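Local coordinates for protein probable thiol peroxidase (Chromobacterium violaceum, PDB 3KEB) that probably acts as a thiol peroxidase of the redoxin family, reducing peroxides on a thioredoxin-like fold, at residues Phe31-Asp36 and Arg117-Arg122. Sequence-based numbering, arbitrary orientation.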
ATOM      1  N   PHE A  31      -4.475  14.818  -9.652  1.00 17.12           N
ATOM      2  CA  PHE A  31      -4.079  13.486  -9.218  1.00 17.18           C
ATOM      3  C   PHE A  31      -5.021  12.438  -9.804  1.00 18.15           C
ATOM      4  O   PHE A  31      -6.174  12.753 -10.160  1.00 18.54           O
ATOM      5  CB  PHE A  31      -3.943  13.404  -7.669  1.00 16.64           C
ATOM      6  CG  PHE A  31      -5.193  13.700  -6.872  1.00 16.36           C
ATOM      7  CD1 PHE A  31      -5.220  14.819  -6.011  1.00 19.22           C
ATOM      8  CD2 PHE A  31      -6.292  12.842  -6.863  1.00 16.17           C
ATOM      9  CE1 PHE A  31      -6.320  15.081  -5.235  1.00 19.72           C
ATOM     10  CE2 PHE A  31      -7.448  13.120  -6.097  1.00 17.72           C
ATOM     11  CZ  PHE A  31      -7.453  14.215  -5.260  1.00 19.96           C
HETATM   12  N   MSE A  32      -4.511  11.217  -9.908  1.00 19.24           N
HETATM   13  CA  MSE A  32      -5.267  10.028 -10.322  0.60 19.94           C
HETATM   14  C   MSE A  32      -5.002   8.969  -9.269  1.00 19.36           C
HETATM   15  O   MSE A  32      -3.968   8.311  -9.346  1.00 19.64           O
HETATM   16  CB  MSE A  32      -4.724   9.497 -11.651  0.60 21.11           C
HETATM   17  CG  MSE A  32      -4.942  10.421 -12.829  0.60 26.12           C
HETATM   18 SE   MSE A  32      -4.165   9.762 -14.525  0.36 36.41          SE
HETATM   19  CE  MSE A  32      -2.399   9.142 -13.903  0.60 31.47           C
ATOM     20  N   LEU A  33      -5.876   8.832  -8.277  1.00 16.96           N
ATOM     21  CA  LEU A  33      -5.677   7.934  -7.164  1.00 15.40           C
ATOM     22  C   LEU A  33      -6.768   6.867  -7.179  1.00 14.87           C
ATOM     23  O   LEU A  33      -7.582   6.850  -8.096  1.00 14.36           O
ATOM     24  CB  LEU A  33      -5.703   8.725  -5.831  1.00 15.40           C
ATOM     25  CG  LEU A  33      -4.549   9.740  -5.747  1.00 15.46           C
ATOM     26  CD1 LEU A  33      -4.701  10.584  -4.507  1.00 18.00           C
ATOM     27  CD2 LEU A  33      -3.187   9.019  -5.756  1.00 18.45           C
ATOM     28  N   VAL A  34      -6.756   5.976  -6.185  1.00 13.54           N
ATOM     29  CA  VAL A  34      -7.811   4.988  -6.075  0.60 13.29           C
ATOM     30  C   VAL A  34      -8.291   4.954  -4.642  1.00 12.87           C
ATOM     31  O   VAL A  34      -7.530   4.977  -3.702  1.00 14.01           O
ATOM     32  CB  VAL A  34      -7.371   3.603  -6.597  0.60 14.09           C
ATOM     33  CG1 VAL A  34      -6.095   3.220  -5.990  0.60 13.03           C
ATOM     34  CG2 VAL A  34      -8.443   2.547  -6.334  0.60 11.15           C
ATOM     35  N   ASP A  35      -9.590   4.972  -4.460  1.00 12.62           N
ATOM     36  CA  ASP A  35     -10.161   5.020  -3.114  1.00 13.71           C
ATOM     37  C   ASP A  35     -10.332   3.650  -2.489  1.00 13.26           C
ATOM     38  O   ASP A  35     -10.029   2.636  -3.091  1.00 12.27           O
ATOM     39  CB  ASP A  35     -11.478   5.807  -3.116  1.00 15.03           C
ATOM     40  CG  ASP A  35     -12.642   5.087  -3.782  1.00 18.33           C
ATOM     41  OD1 ASP A  35     -12.707   3.829  -3.949  1.00 16.31           O
ATOM     42  OD2 ASP A  35     -13.619   5.850  -4.129  1.00 25.58           O
ATOM     43  N   ASP A  36     -10.860   3.620  -1.274  1.00 13.94           N
ATOM     44  CA  ASP A  36     -10.948   2.374  -0.545  1.00 13.96           C
ATOM     45  C   ASP A  36     -11.894   1.321  -1.100  1.00 14.74           C
ATOM     46  O   ASP A  36     -11.763   0.127  -0.752  1.00 16.52           O
ATOM     47  CB  ASP A  36     -11.193   2.612   0.943  1.00 13.41           C
ATOM     48  CG  ASP A  36     -12.542   3.287   1.247  1.00 17.64           C
ATOM     49  OD1 ASP A  36     -12.824   4.365   0.714  1.00 18.81           O
ATOM     50  OD2 ASP A  36     -13.346   2.703   2.007  1.00 24.99           O
ATOM     51  N   ARG A 117       2.273   6.071  -8.138  1.00 31.47           N
ATOM     52  CA  ARG A 117       3.046   6.590  -7.024  1.00 31.57           C
ATOM     53  C   ARG A 117       3.678   7.976  -7.327  1.00 31.20           C
ATOM     54  O   ARG A 117       4.124   8.635  -6.408  1.00 31.72           O
ATOM     55  CB  ARG A 117       4.107   5.578  -6.613  1.00 32.74           C
ATOM     56  CG  ARG A 117       3.553   4.151  -6.249  1.00 33.87           C
ATOM     57  CD  ARG A 117       2.805   4.074  -4.873  1.00 36.74           C
ATOM     58  NE  ARG A 117       2.742   2.681  -4.397  1.00 38.21           N
ATOM     59  CZ  ARG A 117       1.838   2.159  -3.557  1.00 37.12           C
ATOM     60  NH1 ARG A 117       1.946   0.882  -3.198  1.00 30.75           N
ATOM     61  NH2 ARG A 117       0.846   2.905  -3.051  1.00 38.87           N
ATOM     62  N   ASP A 118       3.718   8.405  -8.605  1.00 29.34           N
ATOM     63  CA  ASP A 118       4.188   9.757  -8.987  1.00 27.10           C
ATOM     64  C   ASP A 118       3.373  10.962  -8.378  1.00 23.67           C
ATOM     65  O   ASP A 118       3.795  12.148  -8.421  1.00 21.55           O
ATOM     66  CB  ASP A 118       4.158   9.870 -10.481  1.00 29.32           C
ATOM     67  CG  ASP A 118       2.795  10.177 -10.973  1.00 33.80           C
ATOM     68  OD1 ASP A 118       1.855   9.393 -10.672  1.00 41.56           O
ATOM     69  OD2 ASP A 118       2.662  11.235 -11.627  1.00 44.78           O
ATOM     70  N   PHE A 119       2.231  10.660  -7.787  1.00 19.19           N
ATOM     71  CA  PHE A 119       1.577  11.584  -6.885  1.00 17.44           C
ATOM     72  C   PHE A 119       2.608  12.147  -5.884  1.00 16.75           C
ATOM     73  O   PHE A 119       2.651  13.347  -5.632  1.00 16.91           O
ATOM     74  CB  PHE A 119       0.521  10.843  -6.060  1.00 17.37           C
ATOM     75  CG  PHE A 119      -0.009  11.647  -4.931  1.00 16.97           C
ATOM     76  CD1 PHE A 119      -1.015  12.585  -5.145  1.00 20.04           C
ATOM     77  CD2 PHE A 119       0.507  11.515  -3.667  1.00 17.03           C
ATOM     78  CE1 PHE A 119      -1.473  13.349  -4.123  1.00 18.74           C
ATOM     79  CE2 PHE A 119       0.067  12.282  -2.667  1.00 17.52           C
ATOM     80  CZ  PHE A 119      -0.950  13.213  -2.889  1.00 20.80           C
ATOM     81  N   HIS A 120       3.414  11.271  -5.293  1.00 14.29           N
ATOM     82  CA  HIS A 120       4.338  11.716  -4.236  1.00 15.44           C
ATOM     83  C   HIS A 120       5.255  12.867  -4.681  1.00 15.51           C
ATOM     84  O   HIS A 120       5.381  13.861  -4.007  1.00 15.84           O
ATOM     85  CB  HIS A 120       5.232  10.579  -3.733  1.00 17.05           C
ATOM     86  CG  HIS A 120       4.539   9.378  -3.158  1.00 15.86           C
ATOM     87  ND1 HIS A 120       3.476   8.730  -3.746  1.00 19.28           N
ATOM     88  CD2 HIS A 120       4.889   8.611  -2.092  1.00 18.35           C
ATOM     89  CE1 HIS A 120       3.130   7.692  -2.997  1.00 18.36           C
ATOM     90  NE2 HIS A 120       3.997   7.588  -2.008  1.00 19.20           N
ATOM     91  N   LYS A 121       5.902  12.758  -5.831  1.00 16.48           N
ATOM     92  CA  LYS A 121       6.792  13.816  -6.203  1.00 17.37           C
ATOM     93  C   LYS A 121       5.997  15.069  -6.549  1.00 17.03           C
ATOM     94  O   LYS A 121       6.390  16.183  -6.186  1.00 16.22           O
ATOM     95  CB  LYS A 121       7.676  13.379  -7.358  1.00 19.25           C
ATOM     96  CG  LYS A 121       8.753  14.404  -7.687  1.00 22.85           C
ATOM     97  CD  LYS A 121      10.021  13.708  -8.248  1.00 28.18           C
ATOM     98  CE  LYS A 121      11.117  14.739  -8.514  1.00 31.02           C
ATOM     99  NZ  LYS A 121      12.262  14.157  -9.294  1.00 32.58           N
ATOM    100  N   ARG A 122       4.851  14.892  -7.221  1.00 16.44           N
ATOM    101  CA  ARG A 122       4.035  15.990  -7.705  0.60 16.91           C
ATOM    102  C   ARG A 122       3.464  16.826  -6.559  1.00 15.93           C
ATOM    103  O   ARG A 122       3.151  17.979  -6.760  1.00 15.22           O
ATOM    104  CB  ARG A 122       2.882  15.468  -8.626  0.60 17.75           C
ATOM    105  CG  ARG A 122       3.351  14.969 -10.054  0.60 21.59           C
ATOM    106  CD  ARG A 122       2.244  14.277 -10.973  0.60 22.43           C
ATOM    107  NE  ARG A 122       0.956  14.967 -11.037  0.60 22.60           N
ATOM    108  CZ  ARG A 122       0.713  16.122 -11.665  0.60 24.31           C
ATOM    109  NH1 ARG A 122       1.666  16.760 -12.348  0.60 26.37           N
ATOM    110  NH2 ARG A 122      -0.502  16.633 -11.632  0.60 23.72           N
TER
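Arg117 O, two residues before Phe119, whose side chain packs against Phe31 and Leu33, takes two donors from His120. The backbone N of His120 lies 2.9 Å from Arg117 O, closing a tight turn. His120 ND1 is nearer to Arg117 O, at 2.7 Å, but the N-H...O angle of 117° marks that bond as weak. Arg122 N to Asp118 O, at 3.2 Å, continues the backbone bonding into the short helix 119-122, which presents Phe119 to segment 31-36.

The CB of Phe119 points toward segment 31-36, and CG stands anti to the backbone N (chi1 169°), which carries the ring past the end of Leu33 to Phe31. Phe31 CB meets the ring edge near its plane, 4.0 Å from Phe119 CD1. Leu33 reaches in by its CD2 methyl, 4.1 Å from Phe119 CB. Leu111 of the neighbouring antiparallel strand touches both Phe31 and Leu33, while Ile88 of strand 84-89 touches Leu33 and Phe119. Tyr123 stacks on the Phe119 ring.

The contact thus ties the short helix following strand 109-112 to the sheet of this thioredoxin-like fold. All three touching residues are buried and their closest approaches are carbon to carbon, which implies attachment mainly by apolar packing, with the Arg122 NH2 to Ser30 O hydrogen bond adding a polar tie just before Phe31.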